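Local coordinates for 3-oxoacyl-[acyl-carrier-protein] reductase (Sinorhizobium meliloti, PDB 3U9L) that probably reduces 3-oxoacyl groups carried on acyl-carrier protein with NADPH, as a member of the short-chain dehydrogenase/reductase family, at residues M98-A103 and E225-A230; A245-R250 and F261-D266; L141-S146 and D168-Q173; Q136-L141 and T254-R259. All coordinates share one frame; numbering follows the deposited sequence.

Overall arrangement
Three of the four contacts gather at the seven-stranded parallel sheet of this Rossmann-type fold, while contact 1 lies outside it, about 38 Å from contact 4 between centres. Contacts 3 and 4 overlap at Leu141; from strand 139-144 the first reaches helix 158-179 and the second the loop before strand 262-265. Contact 2 pairs that edge strand with helix 242-252; its centre is about 13 Å from that of contact 3, and the two are tied by the Arg262-Asp168 salt bridge. Along the chain, contact 3 is nested inside the loops closed by contacts 1 and 4. Late elements are thereby fastened to the central sheet, and contacts 1 and 3 also touch the second subunit.

Contact 1: M98-A103 and E225-A230; sequences MVFGPA and EEIKKA
Phe100 reaches out of the loop that follows strand 90-93 and lays its ring against helix 223-233, where Lys228 crosses one face and Ile227 meets the rim. The close part of the contact is made of carbon against carbon. Lys228 CE sits above the ring in a CH-pi contact, 3.9 Å from the Phe100 ring centroid and 23° off the normal, displaced toward the CD2-CE2 side. Nearer the helix, Lys228 CG approaches Phe100 CZ at 3.7 Å, and the lysine chain, extended beyond CG, therefore runs over the face instead of touching it with its end alone. At the edge, near the ring plane, Ile227 CG2 comes to 4.1 Å from Phe100 CE1. This branch belongs to the buried side: Ile227 also leans on Pro154, and Phe100 on Leu157.

Toward solvent the contact is looser. Lys228 carries its ammonium past the ring, NZ lying 4.2 Å from Phe100 CD2, and on the exposed flank a long ion pair of 3.9 Å joins Lys228 NZ to Glu225 OE1 one turn earlier. Behind the ring the loop is anchored by backbone hydrogen bonds from Met98, a selenomethionine, and Phe100 to Gly204, and from Gly101 to Tyr156. Further along, Ala103 N bonds to Glu177 of the second subunit.

The chemistry is that of the aliphatic part of a lysine laid over one face of an aromatic ring: its methylenes cover ring carbon while NZ stays on the exposed side near Glu225, and the loop meets helix 223-233 here without a hydrogen bond between the two segments.

Contact 2: A245-R250 and F261-D266; sequences ADAIVR and FRVHVD
Val263 and Val265, two residues apart on the edge strand 262-265, both turn toward Ala247 of helix 242-252 and receive its methyl group between them. Followed outward, the Val263 side chain begins with CB, which stands 4.9 Å from Ala247 CB and so makes no close touch itself. Its branch CG1, placed anti to the backbone nitrogen (chi1 174°), covers the remaining distance and ends 3.8 Å from Ala247 CB. The other branch, CG2, lies beside the backbone nitrogen and diverges from the helix methyl, at 5.4 Å from Ala247 CB.

Val265 takes nearly the same first torsion but presents the opposite branch: here CG2 does the touching, again 3.8 Å from Ala247 CB. The two valine methyls, Val263 CG1 and Val265 CG2, are themselves 4.2 Å apart, so the alanine CB rests over the notch they form, about equally against each. A small side chain on the helix lets the backbones approach, with Ala247 CA and Val263 CA 7.3 Å apart. Nothing polar crosses here; the contact is three methyl groups in van der Waals contact.

Arg262 turns to the other side of the strand, where it forms salt bridges with Asp168 and Asp280 and a cation-pi contact with Phe276. Val263 pairs through its backbone with Ile187 and Val189, and Val265 with Val189 and Gly191. Helix 242-252 thus packs on one face of the sheet and against helix 16-27, which Ala245 and Val249 touch, while helices 158-179 and 272-289 cover the other.

Contact 3: L141-S146 and D168-Q173; sequences LIWISS and DAIAVQ
In the beta-alpha-beta unit formed by strand 139-144, helix 158-179 and strand 183-190, Trp143 and Ser145 of the first strand and the turn after it face Ala171 and Asp168 of the helix. The indole lies flat against the helix. Ala171 CB stands over the face of its five-membered ring in a CH-pi contact, 3.5 Å from the Trp143 ring centroid and only 10° off the normal, with Trp143 CD2 its nearest atom at 3.4 Å. Farther out on the benzo ring, Ile170 CG2 approaches Trp143 CH2 obliquely at 3.9 Å.

Two polar links fix this packing. Water 1 accepts from Trp143 NE1 at 2.8 Å and donates to Ala171 O at 3.0 Å, satisfying the buried indole N-H and joining it to the helix backbone. At the end of the strand, Ser145 OG donates a short hydrogen bond of 2.6 Å to Asp168 OD2, reaching the anti lone pair of the carboxylate. With OG anti to its own nitrogen (chi1 -175°), the serine hydroxyl is directed at the helix. The other oxygen, Asp168 OD1, forms a salt bridge with Arg262 of strand 262-265, so one buried carboxylate ties the helix to two parts of the sheet region, and the arginine probably favours its ionised form.

On its far side, the helix packs against the second subunit, Ala169 on Ala165 and Ile170 on Ala162 of that chain. The crossover is that of a Rossmann fold, and the Tyr-x-x-x-Lys pattern on its helix, ending in Lys164, whose NZ bonds to Ile144 O, marks the short-chain dehydrogenase/reductase family.

Contact 4: Q136-L141 and T254-R259; sequences QKHGLL and TASGKR
Leu140, on strand 139-144, and Arg259, in the loop before strand 262-265, meet by van der Waals packing of methyls on the guanidinium and on CD. Leu140 CD2 lies over one face of the Arg259 guanidinium, 3.6 Å from Arg259 NE, toward the rim of the group. Its other methyl, Leu140 CD1, touches the aliphatic chain at Arg259 CD, 3.7 Å away. The arginine, extended from CG to NE, comes from the opposite direction to the leucine.

Polar contact between the segments is slight: His138 NE2 and Ser256 OG stand 3.8 Å apart, too far to count as a hydrogen bond. Ser256 and Gly257 are the middle residues of a type II turn closed by Lys258 N to Ala255 O at 3.0 Å, and glycine suits the positive phi of 86°.

The ionic and hydrogen-bonding work of Arg259 is done elsewhere. Its NE and NH2 bind the carbonyls of Val251 and Val252 at the end of helix 242-252, and NH1 forms a salt bridge with Glu184, which also receives Gly257 N. These bonds fix the position and rotation of the guanidinium. Leu140 CD2 packs on one face while the N-H groups are engaged by the carbonyls and the carboxylate, so a charged group is accepted beside an aliphatic side chain.

Contact 1: M98-A103 and E225-A230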
# COMPACT_ATOMS: atom_id res chain seq x y z
N MSE A 98 3.43 13.93 2.77
CA MSE A 98 3.97 13.04 3.77
C MSE A 98 3.82 13.51 5.26
O MSE A 98 3.38 14.64 5.51
CB MSE A 98 5.44 12.74 3.43
CG MSE A 98 6.52 13.62 3.99
SE MSE A 98 8.09 13.08 2.80
CE MSE A 98 9.54 12.89 4.16
N VAL A 99 4.15 12.62 6.20
CA VAL A 99 3.98 12.89 7.64
C VAL A 99 5.07 12.18 8.41
O VAL A 99 5.69 11.25 7.87
CB VAL A 99 2.63 12.40 8.18
CG1 VAL A 99 1.45 13.08 7.44
CG2 VAL A 99 2.53 10.92 8.04
N PHE A 100 5.27 12.57 9.66
CA PHE A 100 6.31 11.98 10.48
C PHE A 100 5.85 11.80 11.91
O PHE A 100 5.31 12.73 12.52
CB PHE A 100 7.55 12.90 10.51
CG PHE A 100 8.76 12.26 11.16
CD1 PHE A 100 9.60 11.43 10.41
CD2 PHE A 100 9.09 12.51 12.49
CE1 PHE A 100 10.74 10.85 10.97
CE2 PHE A 100 10.24 11.92 13.07
CZ PHE A 100 11.07 11.11 12.30
N GLY A 101 6.11 10.61 12.47
CA GLY A 101 5.68 10.33 13.84
C GLY A 101 5.45 8.84 14.03
O GLY A 101 5.36 8.07 13.03
N PRO A 102 5.29 8.44 15.30
CA PRO A 102 5.03 7.05 15.67
C PRO A 102 3.69 6.67 15.08
O PRO A 102 2.70 7.42 15.21
CB PRO A 102 4.86 7.09 17.20
CG PRO A 102 5.16 8.52 17.64
CD PRO A 102 5.38 9.37 16.46
N ALA A 103 3.63 5.49 14.47
CA ALA A 103 2.43 5.11 13.71
C ALA A 103 1.22 5.04 14.62
O ALA A 103 0.10 5.38 14.22
CB ALA A 103 2.65 3.74 13.07
N GLU A 225 14.07 12.35 16.50
CA GLU A 225 15.22 13.14 16.07
C GLU A 225 16.39 12.30 15.60
O GLU A 225 17.15 12.72 14.74
CB GLU A 225 15.71 14.03 17.22
CG GLU A 225 14.70 15.12 17.53
CD GLU A 225 14.46 16.06 16.33
OE1 GLU A 225 13.36 16.67 16.33
OE2 GLU A 225 15.33 16.19 15.39
N GLU A 226 16.59 11.17 16.26
CA GLU A 226 17.63 10.24 15.92
C GLU A 226 17.41 9.76 14.46
O GLU A 226 18.36 9.66 13.67
CB GLU A 226 17.51 9.07 16.89
CG GLU A 226 18.53 7.93 16.81
CD GLU A 226 18.32 6.87 17.97
OE1 GLU A 226 17.32 6.98 18.70
OE2 GLU A 226 19.14 5.91 18.16
N ILE A 227 16.16 9.46 14.11
CA ILE A 227 15.86 9.05 12.73
C ILE A 227 16.12 10.21 11.75
O ILE A 227 16.77 10.03 10.70
CB ILE A 227 14.39 8.57 12.58
CG1 ILE A 227 14.18 7.21 13.30
CG2 ILE A 227 14.02 8.47 11.09
CD1 ILE A 227 12.73 6.87 13.60
N LYS A 228 15.64 11.41 12.05
CA LYS A 228 15.83 12.48 11.08
C LYS A 228 17.27 12.73 10.78
O LYS A 228 17.63 13.02 9.65
CB LYS A 228 15.17 13.78 11.51
CG LYS A 228 13.67 13.68 11.71
CD LYS A 228 13.13 14.94 12.46
CE LYS A 228 11.66 15.18 12.13
NZ LYS A 228 11.07 16.12 13.18
N LYS A 229 18.11 12.68 11.82
CA LYS A 229 19.53 13.00 11.70
C LYS A 229 20.22 11.84 10.96
O LYS A 229 20.96 12.06 10.04
CB LYS A 229 20.11 13.18 13.14
CG LYS A 229 21.51 13.62 13.22
CD LYS A 229 21.79 14.49 14.52
CE LYS A 229 22.42 13.64 15.63
NZ LYS A 229 23.26 14.39 16.66
N ALA A 230 19.94 10.60 11.35
CA ALA A 230 20.65 9.49 10.73
C ALA A 230 20.34 9.42 9.21
O ALA A 230 21.21 9.17 8.38
CB ALA A 230 20.28 8.16 11.41

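Contact 2: A245-R250 and F261-D266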
# COMPACT_ATOMS: atom_id res chain seq x y z
N ALA A 245 13.46 15.47 -12.70
CA ALA A 245 12.88 16.15 -13.85
C ALA A 245 13.60 15.70 -15.12
O ALA A 245 12.97 15.46 -16.17
CB ALA A 245 12.93 17.69 -13.68
N ASP A 246 14.90 15.53 -15.05
CA ASP A 246 15.61 15.21 -16.29
C ASP A 246 15.34 13.76 -16.68
O ASP A 246 15.22 13.47 -17.85
CB ASP A 246 17.11 15.47 -16.17
CG ASP A 246 17.43 16.97 -15.95
OD1 ASP A 246 16.84 17.87 -16.68
OD2 ASP A 246 18.24 17.23 -15.02
N ALA A 247 15.20 12.88 -15.69
CA ALA A 247 14.80 11.48 -16.01
C ALA A 247 13.46 11.45 -16.69
O ALA A 247 13.24 10.68 -17.60
CB ALA A 247 14.78 10.59 -14.76
N ILE A 248 12.54 12.32 -16.26
CA ILE A 248 11.21 12.32 -16.87
C ILE A 248 11.16 12.85 -18.32
O ILE A 248 10.45 12.32 -19.17
CB ILE A 248 10.18 13.05 -15.99
CG1 ILE A 248 9.96 12.22 -14.74
CG2 ILE A 248 8.83 13.24 -16.77
CD1 ILE A 248 9.20 12.94 -13.66
N VAL A 249 11.91 13.92 -18.57
CA VAL A 249 12.06 14.44 -19.92
C VAL A 249 12.61 13.34 -20.81
O VAL A 249 12.09 13.15 -21.91
CB VAL A 249 13.02 15.66 -19.93
CG1 VAL A 249 13.41 16.03 -21.37
CG2 VAL A 249 12.40 16.85 -19.13
N ARG A 250 13.62 12.61 -20.34
CA ARG A 250 14.16 11.45 -21.11
C ARG A 250 13.15 10.34 -21.35
O ARG A 250 13.10 9.79 -22.44
CB ARG A 250 15.41 10.84 -20.45
CG ARG A 250 16.67 11.60 -20.77
CD ARG A 250 17.97 10.89 -20.22
NE ARG A 250 17.85 10.65 -18.77
CZ ARG A 250 18.44 11.38 -17.82
NH1 ARG A 250 19.24 12.42 -18.15
NH2 ARG A 250 18.22 11.07 -16.55
N PHE A 261 10.08 0.59 -17.90
CA PHE A 261 9.00 0.45 -16.92
C PHE A 261 9.22 1.22 -15.57
O PHE A 261 8.30 1.82 -15.09
CB PHE A 261 8.74 -1.04 -16.64
CG PHE A 261 7.55 -1.30 -15.77
CD1 PHE A 261 6.27 -1.03 -16.23
CD2 PHE A 261 7.69 -1.81 -14.48
CE1 PHE A 261 5.16 -1.27 -15.44
CE2 PHE A 261 6.57 -2.06 -13.68
CZ PHE A 261 5.30 -1.78 -14.16
N ARG A 262 10.43 1.20 -15.06
CA ARG A 262 10.81 1.98 -13.89
C ARG A 262 12.10 2.73 -14.11
O ARG A 262 12.97 2.22 -14.75
CB ARG A 262 10.97 1.13 -12.65
CG ARG A 262 9.78 0.50 -12.14
CD ARG A 262 10.07 -0.23 -10.91
NE ARG A 262 8.89 -0.88 -10.42
CZ ARG A 262 7.96 -0.30 -9.70
NH1 ARG A 262 6.92 -1.00 -9.36
NH2 ARG A 262 8.20 0.81 -9.09
N VAL A 263 12.22 3.91 -13.53
CA VAL A 263 13.49 4.67 -13.63
C VAL A 263 13.79 5.02 -12.18
O VAL A 263 12.93 5.55 -11.47
CB VAL A 263 13.38 5.95 -14.55
CG1 VAL A 263 14.66 6.77 -14.51
CG2 VAL A 263 13.09 5.57 -16.00
N HIS A 264 14.98 4.64 -11.73
CA HIS A 264 15.44 4.85 -10.36
C HIS A 264 16.30 6.12 -10.31
O HIS A 264 17.26 6.25 -11.07
CB HIS A 264 16.17 3.60 -9.83
CG HIS A 264 15.28 2.39 -9.82
ND1 HIS A 264 14.36 2.15 -8.81
CD2 HIS A 264 15.10 1.38 -10.71
CE1 HIS A 264 13.67 1.06 -9.09
NE2 HIS A 264 14.08 0.57 -10.24
N VAL A 265 15.94 7.06 -9.45
CA VAL A 265 16.74 8.27 -9.25
C VAL A 265 16.99 8.45 -7.76
O VAL A 265 16.22 9.12 -7.08
CB VAL A 265 16.02 9.49 -9.79
CG1 VAL A 265 16.91 10.76 -9.70
CG2 VAL A 265 15.57 9.26 -11.28
N ASP A 266 18.03 7.81 -7.24
CA ASP A 266 18.18 7.66 -5.79
C ASP A 266 19.67 7.83 -5.39
O ASP A 266 20.39 6.86 -5.26
CB ASP A 266 17.62 6.30 -5.29
CG ASP A 266 17.96 6.03 -3.80
OD1 ASP A 266 18.25 7.00 -3.02
OD2 ASP A 266 17.95 4.85 -3.40

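Contact 3: L141-S146 and D168-Q173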
# COMPACT_ATOMS: atom_id res chain seq x y z
N LEU A 141 1.16 6.88 -19.08
CA LEU A 141 1.01 7.21 -17.68
C LEU A 141 2.37 7.15 -17.05
O LEU A 141 3.12 6.14 -17.19
CB LEU A 141 0.10 6.20 -16.94
CG LEU A 141 -1.37 6.55 -16.80
CD1 LEU A 141 -1.86 6.84 -18.26
CD2 LEU A 141 -2.11 5.40 -16.20
N ILE A 142 2.70 8.20 -16.31
CA ILE A 142 3.92 8.19 -15.52
C ILE A 142 3.50 8.38 -14.08
O ILE A 142 2.77 9.32 -13.74
CB ILE A 142 4.90 9.36 -15.98
CG1 ILE A 142 5.26 9.23 -17.46
CG2 ILE A 142 6.13 9.43 -15.12
CD1 ILE A 142 6.24 10.29 -17.95
N TRP A 143 3.99 7.51 -13.20
CA TRP A 143 3.64 7.64 -11.79
C TRP A 143 4.92 8.01 -11.06
O TRP A 143 5.99 7.45 -11.35
CB TRP A 143 3.14 6.28 -11.28
CG TRP A 143 1.92 5.72 -11.99
CD1 TRP A 143 1.86 5.17 -13.27
CD2 TRP A 143 0.60 5.61 -11.45
NE1 TRP A 143 0.56 4.72 -13.55
CE2 TRP A 143 -0.22 4.97 -12.45
CE3 TRP A 143 0.02 5.97 -10.23
CZ2 TRP A 143 -1.58 4.72 -12.23
CZ3 TRP A 143 -1.30 5.68 -10.01
CH2 TRP A 143 -2.10 5.09 -11.01
N ILE A 144 4.85 8.94 -10.12
CA ILE A 144 6.01 9.22 -9.26
C ILE A 144 5.81 8.40 -8.05
O ILE A 144 4.90 8.65 -7.24
CB ILE A 144 6.14 10.70 -8.85
CG1 ILE A 144 5.99 11.61 -10.06
CG2 ILE A 144 7.46 10.94 -8.02
CD1 ILE A 144 6.92 11.29 -11.16
N SER A 145 6.63 7.38 -7.91
CA SER A 145 6.45 6.43 -6.87
C SER A 145 7.46 6.87 -5.80
O SER A 145 7.70 8.07 -5.65
CB SER A 145 6.78 5.05 -7.39
OG SER A 145 6.52 4.05 -6.45
N SER A 146 8.06 5.90 -5.10
CA SER A 146 8.94 6.20 -3.99
C SER A 146 9.89 5.03 -3.74
O SER A 146 9.46 3.89 -3.66
CB SER A 146 8.06 6.44 -2.75
OG SER A 146 8.83 6.68 -1.61
N ASP A 168 2.12 2.43 -5.70
CA ASP A 168 2.93 1.67 -6.63
C ASP A 168 2.22 0.36 -7.09
O ASP A 168 2.32 0.02 -8.25
CB ASP A 168 4.30 1.36 -6.03
CG ASP A 168 5.30 0.95 -7.08
OD1 ASP A 168 5.29 -0.23 -7.41
OD2 ASP A 168 6.11 1.79 -7.56
N ALA A 169 1.56 -0.36 -6.17
CA ALA A 169 0.84 -1.59 -6.47
C ALA A 169 -0.25 -1.31 -7.51
O ALA A 169 -0.46 -2.08 -8.42
CB ALA A 169 0.22 -2.19 -5.20
N ILE A 170 -0.92 -0.18 -7.36
CA ILE A 170 -1.95 0.26 -8.30
C ILE A 170 -1.36 0.62 -9.65
O ILE A 170 -1.92 0.25 -10.69
CB ILE A 170 -2.73 1.46 -7.75
CG1 ILE A 170 -3.54 0.97 -6.54
CG2 ILE A 170 -3.64 2.14 -8.92
CD1 ILE A 170 -4.07 2.01 -5.65
N ALA A 171 -0.23 1.28 -9.66
CA ALA A 171 0.39 1.66 -10.94
C ALA A 171 0.68 0.41 -11.78
O ALA A 171 0.55 0.39 -13.01
CB ALA A 171 1.69 2.43 -10.68
N VAL A 172 1.12 -0.62 -11.08
CA VAL A 172 1.53 -1.85 -11.73
C VAL A 172 0.34 -2.55 -12.34
O VAL A 172 0.40 -2.99 -13.45
CB VAL A 172 2.34 -2.73 -10.71
CG1 VAL A 172 2.55 -4.18 -11.20
CG2 VAL A 172 3.69 -2.03 -10.54
N GLN A 173 -0.77 -2.57 -11.61
CA GLN A 173 -1.99 -3.15 -12.07
C GLN A 173 -2.54 -2.46 -13.32
O GLN A 173 -2.90 -3.15 -14.31
CB GLN A 173 -3.03 -3.15 -10.93
CG GLN A 173 -2.66 -4.04 -9.70
CD GLN A 173 -3.00 -5.48 -9.97
OE1 GLN A 173 -4.21 -5.91 -9.89
NE2 GLN A 173 -1.98 -6.25 -10.32
O HOH W 1 -0.12 2.48 -15.10

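Contact 4: Q136-L141 and T254-R259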
# COMPACT_ATOMS: atom_id res chain seq x y z
N GLN A 136 -8.15 7.17 -27.67
CA GLN A 136 -7.02 7.36 -28.56
C GLN A 136 -6.32 6.05 -28.86
O GLN A 136 -5.60 5.97 -29.82
CB GLN A 136 -6.01 8.36 -27.98
CG GLN A 136 -6.58 9.73 -27.64
CD GLN A 136 -7.19 10.45 -28.88
OE1 GLN A 136 -6.75 10.25 -29.99
NE2 GLN A 136 -8.19 11.29 -28.65
N LYS A 137 -6.46 5.05 -28.00
CA LYS A 137 -5.63 3.85 -28.09
C LYS A 137 -4.13 4.14 -28.03
O LYS A 137 -3.33 3.46 -28.65
CB LYS A 137 -5.97 3.04 -29.33
CG LYS A 137 -7.34 2.42 -29.26
CD LYS A 137 -7.70 2.01 -30.72
CE LYS A 137 -9.20 2.11 -30.94
NZ LYS A 137 -9.83 0.98 -30.16
N HIS A 138 -3.76 5.13 -27.22
CA HIS A 138 -2.39 5.57 -27.19
C HIS A 138 -2.26 6.51 -25.98
O HIS A 138 -3.25 7.13 -25.60
CB HIS A 138 -2.10 6.38 -28.46
CG HIS A 138 -0.67 6.48 -28.82
ND1 HIS A 138 0.09 7.63 -28.61
CD2 HIS A 138 0.18 5.58 -29.40
CE1 HIS A 138 1.32 7.43 -29.05
NE2 HIS A 138 1.40 6.19 -29.53
N GLY A 139 -1.07 6.62 -25.40
CA GLY A 139 -0.90 7.54 -24.26
C GLY A 139 0.16 6.97 -23.30
O GLY A 139 0.55 5.80 -23.42
N LEU A 140 0.60 7.77 -22.34
CA LEU A 140 1.62 7.32 -21.39
C LEU A 140 1.23 7.81 -20.05
O LEU A 140 0.94 9.02 -19.91
CB LEU A 140 2.98 7.90 -21.73
CG LEU A 140 4.19 7.74 -20.78
CD1 LEU A 140 4.67 6.26 -20.65
CD2 LEU A 140 5.33 8.62 -21.29
N LEU A 141 1.16 6.88 -19.08
CA LEU A 141 1.01 7.21 -17.68
C LEU A 141 2.37 7.15 -17.05
O LEU A 141 3.12 6.14 -17.19
CB LEU A 141 0.10 6.20 -16.94
CG LEU A 141 -1.37 6.55 -16.80
CD1 LEU A 141 -1.86 6.84 -18.26
CD2 LEU A 141 -2.11 5.40 -16.20
N THR A 254 11.68 9.27 -25.18
CA THR A 254 12.03 7.95 -25.71
C THR A 254 10.92 7.51 -26.64
O THR A 254 9.76 7.82 -26.39
CB THR A 254 12.18 6.93 -24.58
OG1 THR A 254 13.27 7.33 -23.78
CG2 THR A 254 12.47 5.53 -25.13
N ALA A 255 11.26 6.76 -27.70
CA ALA A 255 10.25 6.35 -28.69
C ALA A 255 9.16 5.47 -28.07
O ALA A 255 9.40 4.74 -27.10
CB ALA A 255 10.91 5.64 -29.90
N SER A 256 7.97 5.54 -28.65
CA SER A 256 6.85 4.82 -28.09
C SER A 256 7.12 3.33 -28.15
O SER A 256 7.67 2.82 -29.14
CB SER A 256 5.57 5.12 -28.85
OG SER A 256 4.52 4.44 -28.20
N GLY A 257 6.75 2.61 -27.10
CA GLY A 257 7.08 1.20 -27.07
C GLY A 257 8.47 0.86 -26.54
O GLY A 257 8.73 -0.30 -26.20
N LYS A 258 9.37 1.83 -26.47
CA LYS A 258 10.68 1.57 -25.87
C LYS A 258 10.93 2.28 -24.52
O LYS A 258 12.07 2.38 -24.07
CB LYS A 258 11.82 1.96 -26.83
CG LYS A 258 11.79 1.21 -28.20
CD LYS A 258 13.17 1.39 -28.93
CE LYS A 258 13.27 2.67 -29.80
NZ LYS A 258 12.37 2.65 -31.05
N ARG A 259 9.88 2.79 -23.89
CA ARG A 259 10.05 3.39 -22.56
C ARG A 259 10.33 2.38 -21.43
O ARG A 259 9.71 1.32 -21.35
CB ARG A 259 8.83 4.26 -22.26
CG ARG A 259 8.72 5.36 -23.29
CD ARG A 259 7.59 6.27 -22.99
NE ARG A 259 7.63 7.47 -23.82
CZ ARG A 259 6.78 7.74 -24.82
NH1 ARG A 259 5.78 6.90 -25.09
NH2 ARG A 259 6.88 8.88 -25.49